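Local coordinates for protein putative TRAP PERIPLASMIC SOLUTE BINDING PROTEIN (Haemophilus influenzae, PDB 4PBQ) that binds L-gulonate in its central pocket and probably delivers such sugar acids to a TRAP-type membrane transporter from the periplasm, at residues A[40-43]-A[44-48]; A[258-261]-A[262-266]. All blocks are in the same frame, centred on the assembly; numbering follows the deposited sequence.

Interaction 1: A[40-43]-A[44-48]; sequences HIAL and QEYFK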
ATOM      1  N   HIS A  40       8.917  -8.171  -3.392  1.00  5.56           N
ATOM      2  CA  HIS A  40       9.801  -8.470  -4.503  1.00  7.00           C
ATOM      3  C   HIS A  40      10.350  -9.871  -4.364  1.00  9.70           C
ATOM      4  O   HIS A  40      10.399 -10.609  -5.335  1.00  8.55           O
ATOM      5  CB  HIS A  40      10.982  -7.511  -4.588  1.00  6.64           C
ATOM      6  CG  HIS A  40      11.757  -7.658  -5.859  1.00  6.22           C
ATOM      7  ND1 HIS A  40      11.379  -7.050  -7.030  1.00 10.10           N
ATOM      8  CD2 HIS A  40      12.870  -8.364  -6.157  1.00 10.74           C
ATOM      9  CE1 HIS A  40      12.213  -7.378  -8.001  1.00 10.24           C
ATOM     10  NE2 HIS A  40      13.130  -8.176  -7.493  1.00 10.91           N
ATOM     11  N   ILE A  41      10.770 -10.210  -3.150  1.00 11.52           N
ATOM     12  CA  ILE A  41      11.330 -11.529  -2.868  1.00  8.46           C
ATOM     13  C   ILE A  41      10.300 -12.602  -3.184  1.00 10.90           C
ATOM     14  O   ILE A  41      10.612 -13.594  -3.839  1.00 10.16           O
ATOM     15  CB  ILE A  41      11.783 -11.621  -1.393  1.00  7.87           C
ATOM     16  CG1 ILE A  41      13.010 -10.720  -1.163  1.00 13.04           C
ATOM     17  CG2 ILE A  41      12.169 -13.027  -1.028  1.00 11.18           C
ATOM     18  CD1 ILE A  41      13.348 -10.492   0.296  1.00 17.87           C
ATOM     19  N   ALA A  42       9.068 -12.394  -2.730  1.00  9.21           N
ATOM     20  CA  ALA A  42       7.987 -13.344  -3.007  1.00  7.95           C
ATOM     21  C   ALA A  42       7.602 -13.412  -4.494  1.00  9.03           C
ATOM     22  O   ALA A  42       7.270 -14.487  -4.997  1.00 10.59           O
ATOM     23  CB  ALA A  42       6.766 -13.037  -2.124  1.00 11.06           C
ATOM     24  N   LEU A  43       7.653 -12.282  -5.196  1.00  7.76           N
ATOM     25  CA  LEU A  43       7.451 -12.270  -6.640  1.00 11.39           C
ATOM     26  C   LEU A  43       8.504 -13.135  -7.318  1.00 10.74           C
ATOM     27  O   LEU A  43       8.195 -13.924  -8.213  1.00 10.65           O
ATOM     28  CB  LEU A  43       7.558 -10.854  -7.192  1.00  9.34           C
ATOM     29  CG  LEU A  43       6.342  -9.955  -7.105  1.00  9.37           C
ATOM     30  CD1 LEU A  43       6.711  -8.601  -7.656  1.00 11.84           C
ATOM     31  CD2 LEU A  43       5.128 -10.525  -7.839  1.00 12.27           C
ATOM     32  N   GLN A  44       9.756 -12.976  -6.903  1.00  8.82           N
ATOM     33  CA  GLN A  44      10.855 -13.755  -7.493  1.00  8.48           C
ATOM     34  C   GLN A  44      10.720 -15.251  -7.271  1.00 10.94           C
ATOM     35  O   GLN A  44      10.909 -16.044  -8.200  1.00 14.61           O
ATOM     36  CB  GLN A  44      12.205 -13.335  -6.910  1.00 12.32           C
ATOM     37  CG  GLN A  44      12.701 -11.956  -7.220  1.00 17.27           C
ATOM     38  CD  GLN A  44      14.039 -11.660  -6.508  1.00 28.21           C
ATOM     39  OE1 GLN A  44      14.146 -11.715  -5.262  1.00 21.57           O
ATOM     40  NE2 GLN A  44      15.055 -11.341  -7.296  1.00 31.92           N
ATOM     41  N   GLU A  45      10.426 -15.639  -6.042  1.00 10.39           N
ATOM     42  CA  GLU A  45      10.517 -17.045  -5.663  1.00 11.11           C
ATOM     43  C   GLU A  45       9.244 -17.826  -5.962  1.00 15.93           C
ATOM     44  O   GLU A  45       9.304 -19.043  -6.197  1.00 16.11           O
ATOM     45  CB  GLU A  45      10.854 -17.161  -4.183  1.00 15.37           C
ATOM     46  CG  GLU A  45      12.253 -16.722  -3.859  1.00 26.94           C
ATOM     47  CD  GLU A  45      13.284 -17.366  -4.772  1.00 32.19           C
ATOM     48  OE1 GLU A  45      13.215 -18.619  -4.963  1.00 20.11           O
ATOM     49  OE2 GLU A  45      14.133 -16.607  -5.315  1.00 28.39           O
ATOM     50  N   TYR A  46       8.098 -17.143  -5.916  1.00 12.00           N
ATOM     51  CA  TYR A  46       6.800 -17.825  -5.946  1.00  9.96           C
ATOM     52  C   TYR A  46       5.967 -17.468  -7.178  1.00 13.69           C
ATOM     53  O   TYR A  46       5.425 -18.351  -7.829  1.00 18.85           O
ATOM     54  CB  TYR A  46       6.003 -17.571  -4.646  1.00 10.58           C
ATOM     55  CG  TYR A  46       6.814 -17.938  -3.436  1.00 12.19           C
ATOM     56  CD1 TYR A  46       7.196 -19.250  -3.217  1.00 12.69           C
ATOM     57  CD2 TYR A  46       7.247 -16.969  -2.544  1.00 10.44           C
ATOM     58  CE1 TYR A  46       7.980 -19.583  -2.138  1.00 16.23           C
ATOM     59  CE2 TYR A  46       8.030 -17.300  -1.463  1.00 15.99           C
ATOM     60  CZ  TYR A  46       8.384 -18.598  -1.262  1.00 18.87           C
ATOM     61  OH  TYR A  46       9.161 -18.928  -0.181  1.00 20.17           O
ATOM     62  N   PHE A  47       5.880 -16.193  -7.525  1.00 12.28           N
ATOM     63  CA  PHE A  47       5.042 -15.800  -8.646  1.00  8.10           C
ATOM     64  C   PHE A  47       5.768 -16.095  -9.953  1.00  8.83           C
ATOM     65  O   PHE A  47       5.281 -16.873 -10.783  1.00 12.97           O
ATOM     66  CB  PHE A  47       4.658 -14.315  -8.564  1.00  7.06           C
ATOM     67  CG  PHE A  47       3.605 -13.918  -9.540  1.00  7.24           C
ATOM     68  CD1 PHE A  47       2.307 -14.447  -9.437  1.00  8.55           C
ATOM     69  CD2 PHE A  47       3.875 -13.022 -10.566  1.00  9.87           C
ATOM     70  CE1 PHE A  47       1.318 -14.116 -10.363  1.00  9.31           C
ATOM     71  CE2 PHE A  47       2.883 -12.661 -11.477  1.00  7.83           C
ATOM     72  CZ  PHE A  47       1.604 -13.205 -11.376  1.00  7.65           C
ATOM     73  N   LYS A  48       6.941 -15.498 -10.115  1.00 12.15           N
ATOM     74  CA  LYS A  48       7.734 -15.636 -11.338  1.00 11.25           C
ATOM     75  C   LYS A  48       8.120 -17.087 -11.566  1.00 12.02           C
ATOM     76  O   LYS A  48       7.879 -17.642 -12.635  1.00 13.15           O
ATOM     77  CB  LYS A  48       8.999 -14.788 -11.220  1.00 14.40           C
ATOM     78  CG  LYS A  48       9.959 -14.915 -12.370  1.00 11.93           C
ATOM     79  CD  LYS A  48      11.145 -13.977 -12.155  1.00 14.27           C
ATOM     80  CE  LYS A  48      12.265 -14.205 -13.165  1.00 17.58           C
ATOM     81  NZ  LYS A  48      11.896 -13.747 -14.521  1.00 16.71           N
TER
HETATM   82  O   HOH W   1      14.866  -9.174  -9.475  1.00 32.18           O
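His40 meets Gln44 one turn further along helix 38-54: His40 CD2 lies 3.5 Å from Gln44 CD, the amide carbon, with ring and amide planes turned 50° apart. With CG anti to its own carbonyl carbon and the chain extended beyond it (chi2 177°), the glutamine amide lies beside the ring. A water in the plane of the imidazole joins the two polar ends: it lies 2.8 Å from His40 NE2 and takes a weak bond from Gln44 NE2. On the other ring nitrogen, ND1 bonds His31, so both nitrogens have a partner. Ile41 contributes its carbonyl, which accepts Glu45 N in a regular i to i+4 bond. At Ala42 the pattern changes: its O accepts Tyr46 N at 2.9 Å and, weakly, Phe47 N. Ala42 also sets CB in the plane of the Tyr46 ring, at its edge, 4.0 Å from CD2, while Glu45 CB sits 3.8 Å above the centre of one face of that ring. Leu43 O then bonds Lys48 N at 2.8 Å with an N-H...O angle of 170°, an i to i+5 bond that marks a pi-type turn within the helix connecting the parallel strands 25-30 and 59-64 as a beta-alpha-beta unit. Leu43 and Phe47 point the same way, side by side; the leucine CD2 branch touches Phe47 CB at 3.9 Å, and both side chains pack on Leu29 of strand 25-30.

Interaction 2: A[258-261]-A[262-266]; sequences AKLY and QEKEW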
ATOM      1  N   ALA A 258      -0.348 -16.721  -7.926  1.00  8.92           N
ATOM      2  CA  ALA A 258      -0.754 -15.528  -7.171  1.00  7.50           C
ATOM      3  C   ALA A 258      -1.155 -15.923  -5.759  1.00  8.77           C
ATOM      4  O   ALA A 258      -0.855 -15.210  -4.809  1.00 11.87           O
ATOM      5  CB  ALA A 258      -1.908 -14.816  -7.868  1.00  8.44           C
ATOM      6  N   LYS A 259      -1.845 -17.051  -5.624  1.00 10.14           N
ATOM      7  CA  LYS A 259      -2.265 -17.555  -4.307  1.00  9.84           C
ATOM      8  C   LYS A 259      -1.059 -17.906  -3.436  1.00  9.99           C
ATOM      9  O   LYS A 259      -1.008 -17.514  -2.261  1.00 10.76           O
ATOM     10  CB  LYS A 259      -3.175 -18.765  -4.466  1.00 12.09           C
ATOM     11  CG  LYS A 259      -3.614 -19.415  -3.142  1.00 18.76           C
ATOM     12  CD  LYS A 259      -4.580 -20.569  -3.391  1.00 31.73           C
ATOM     13  CE  LYS A 259      -5.124 -21.142  -2.085  1.00 34.80           C
ATOM     14  NZ  LYS A 259      -4.031 -21.566  -1.164  1.00 41.50           N
ATOM     15  N   LEU A 260      -0.084 -18.622  -4.019  1.00 12.03           N
ATOM     16  CA  LEU A 260       1.179 -18.924  -3.335  1.00 13.02           C
ATOM     17  C   LEU A 260       1.942 -17.638  -2.993  1.00 11.85           C
ATOM     18  O   LEU A 260       2.408 -17.468  -1.854  1.00 11.71           O
ATOM     19  CB  LEU A 260       2.059 -19.835  -4.199  1.00 11.68           C
ATOM     20  CG  LEU A 260       3.356 -20.369  -3.573  1.00 16.08           C
ATOM     21  CD1 LEU A 260       3.080 -21.246  -2.351  1.00 15.22           C
ATOM     22  CD2 LEU A 260       4.182 -21.152  -4.622  1.00 15.58           C
ATOM     23  N   TYR A 261       2.052 -16.720  -3.957  1.00  9.78           N
ATOM     24  CA  TYR A 261       2.652 -15.407  -3.700  1.00  8.94           C
ATOM     25  C   TYR A 261       1.990 -14.756  -2.472  1.00  8.91           C
ATOM     26  O   TYR A 261       2.676 -14.290  -1.558  1.00  8.91           O
ATOM     27  CB  TYR A 261       2.527 -14.491  -4.915  1.00  8.05           C
ATOM     28  CG  TYR A 261       2.773 -13.042  -4.549  1.00  7.27           C
ATOM     29  CD1 TYR A 261       4.066 -12.537  -4.504  1.00  7.02           C
ATOM     30  CD2 TYR A 261       1.733 -12.200  -4.196  1.00  7.41           C
ATOM     31  CE1 TYR A 261       4.310 -11.226  -4.155  1.00  8.24           C
ATOM     32  CE2 TYR A 261       1.974 -10.898  -3.817  1.00  5.78           C
ATOM     33  CZ  TYR A 261       3.277 -10.416  -3.799  1.00  8.80           C
ATOM     34  OH  TYR A 261       3.570  -9.121  -3.425  1.00  8.83           O
ATOM     35  N   GLN A 262       0.664 -14.770  -2.440  1.00  9.94           N
ATOM     36  CA  GLN A 262      -0.072 -14.045  -1.401  1.00 10.44           C
ATOM     37  C   GLN A 262       0.215 -14.646  -0.026  1.00 10.15           C
ATOM     38  O   GLN A 262       0.501 -13.917   0.932  1.00 12.14           O
ATOM     39  CB  GLN A 262      -1.574 -14.044  -1.694  1.00 10.07           C
ATOM     40  CG  GLN A 262      -2.382 -13.308  -0.654  1.00 11.64           C
ATOM     41  CD  GLN A 262      -3.804 -13.086  -1.079  1.00 24.39           C
ATOM     42  OE1 GLN A 262      -4.088 -12.757  -2.240  1.00 23.67           O
ATOM     43  NE2 GLN A 262      -4.714 -13.271  -0.147  1.00 20.66           N
ATOM     44  N   GLU A 263       0.129 -15.971   0.090  1.00  8.92           N
ATOM     45  CA  GLU A 263       0.376 -16.631   1.365  1.00 10.75           C
ATOM     46  C   GLU A 263       1.793 -16.339   1.832  1.00 10.70           C
ATOM     47  O   GLU A 263       2.018 -16.002   2.989  1.00 10.05           O
ATOM     48  CB  GLU A 263       0.198 -18.153   1.247  1.00 16.09           C
ATOM     49  CG  GLU A 263       0.744 -18.937   2.438  1.00 27.93           C
ATOM     50  CD  GLU A 263       0.989 -20.424   2.130  1.00 42.36           C
ATOM     51  OE1 GLU A 263       0.529 -20.906   1.066  1.00 49.25           O
ATOM     52  OE2 GLU A 263       1.662 -21.098   2.948  1.00 44.95           O
ATOM     53  N   LYS A 264       2.753 -16.487   0.928  1.00 10.73           N
ATOM     54  CA  LYS A 264       4.157 -16.352   1.298  1.00 11.45           C
ATOM     55  C   LYS A 264       4.528 -14.899   1.586  1.00  9.91           C
ATOM     56  O   LYS A 264       5.371 -14.627   2.472  1.00 10.66           O
ATOM     57  CB  LYS A 264       5.063 -16.915   0.191  1.00 11.80           C
ATOM     58  CG  LYS A 264       4.902 -18.423   0.022  1.00 11.31           C
ATOM     59  CD  LYS A 264       5.458 -19.182   1.220  1.00 17.08           C
ATOM     60  CE  LYS A 264       5.625 -20.649   0.899  1.00 30.43           C
ATOM     61  NZ  LYS A 264       5.179 -21.518   2.011  1.00 38.20           N
ATOM     62  N   GLU A 265       3.918 -13.970   0.851  1.00 10.33           N
ATOM     63  CA  GLU A 265       4.225 -12.560   1.028  1.00  9.12           C
ATOM     64  C   GLU A 265       3.695 -12.024   2.368  1.00  8.28           C
ATOM     65  O   GLU A 265       4.387 -11.284   3.037  1.00  8.44           O
ATOM     66  CB  GLU A 265       3.696 -11.689  -0.106  1.00  8.56           C
ATOM     67  CG  GLU A 265       4.328 -10.271  -0.131  1.00  7.56           C
ATOM     68  CD  GLU A 265       3.600  -9.237   0.715  1.00 11.29           C
ATOM     69  OE1 GLU A 265       2.452  -9.513   1.102  1.00  8.54           O
ATOM     70  OE2 GLU A 265       4.183  -8.146   0.977  1.00 12.18           O
ATOM     71  N   TRP A 266       2.476 -12.396   2.735  1.00  7.57           N
ATOM     72  CA  TRP A 266       1.945 -12.017   4.055  1.00  7.84           C
ATOM     73  C   TRP A 266       2.863 -12.528   5.158  1.00  8.52           C
ATOM     74  O   TRP A 266       3.249 -11.779   6.029  1.00 10.74           O
ATOM     75  CB  TRP A 266       0.518 -12.521   4.271  1.00 10.03           C
ATOM     76  CG  TRP A 266      -0.498 -11.596   3.679  1.00  8.46           C
ATOM     77  CD1 TRP A 266      -1.050 -11.677   2.427  1.00 10.29           C
ATOM     78  CD2 TRP A 266      -1.075 -10.413   4.295  1.00  9.68           C
ATOM     79  NE1 TRP A 266      -1.919 -10.616   2.217  1.00 11.41           N
ATOM     80  CE2 TRP A 266      -1.970  -9.849   3.353  1.00  8.67           C
ATOM     81  CE3 TRP A 266      -0.934  -9.795   5.553  1.00 14.11           C
ATOM     82  CZ2 TRP A 266      -2.695  -8.685   3.616  1.00 10.52           C
ATOM     83  CZ3 TRP A 266      -1.661  -8.645   5.811  1.00 10.80           C
ATOM     84  CH2 TRP A 266      -2.540  -8.113   4.848  1.00 10.14           C
TER
HETATM   85  O   HOH W   2      -2.029 -20.423   0.188  1.00 42.84           O
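Tyr261 and Glu265 run side by side in the same direction, with a CH-pi contact between them: Glu265 CB stands 4.1 Å from the ring centroid and 18° off the ring normal, over one face. Both CG atoms are anti to their own backbone N, which sends the two side chains off the helix together. Glu265 then bends at chi2, and its carboxylate plane comes within 19° of the ring plane. Leu260 CD1 approaches Lys264 CG at 4.1 Å, the two side chains crossing at a slant.

Among the charged groups, Lys259 and Glu263 are joined through one water, which accepts from Lys259 NZ at 2.7 Å and donates to Glu263 OE1 at 2.7 Å. The other carboxylate oxygen of Glu263 makes a long salt bridge to the neighbouring Lys264 NZ.

Four successive backbone bonds hold this turn of the helix. Those from Gln262 N to Ala258 O and from Glu263 N to Lys259 O are followed by Lys264 N to Leu260 O (3.0 Å) and Glu265 N to Tyr261 O (2.7 Å), a plain i to i+4 series. Polar ends also reach beyond the helix: Glu265 OE1 accepts from Met143 N, Trp266 NE1 donates to Tyr141 O, and Gln262 NE2 bonds Glu120. With Tyr261 meeting Ala42 and Trp266 meeting Met143, this is an amphipathic alpha-helix, part of the long helix 248-281, laid between helix 38-54 and strand 136-151 in a periplasmic solute-binding protein of family 7.

From the N terminus, the chain leaves strand 25-30 and enters helix 38-54, where interaction 1 closes over a single helical turn before strand 59-64 follows. Interaction 2 closes in the same local way much later, within helix 248-281. The two are in series, neither nested nor crossed, yet their centres lie 9 Å apart because the helices pack together. Tyr46 CE2 comes to 3.4 Å from Lys264 CB, Ala42 CB to 3.6 Å from Tyr261 CD1, and Phe47 CD1 to 3.8 Å from Ala258 N. Thus residues 40-48, resting on strands 25-30 and 59-64, are tied to residues 258-266, which in turn touch strand 136-151.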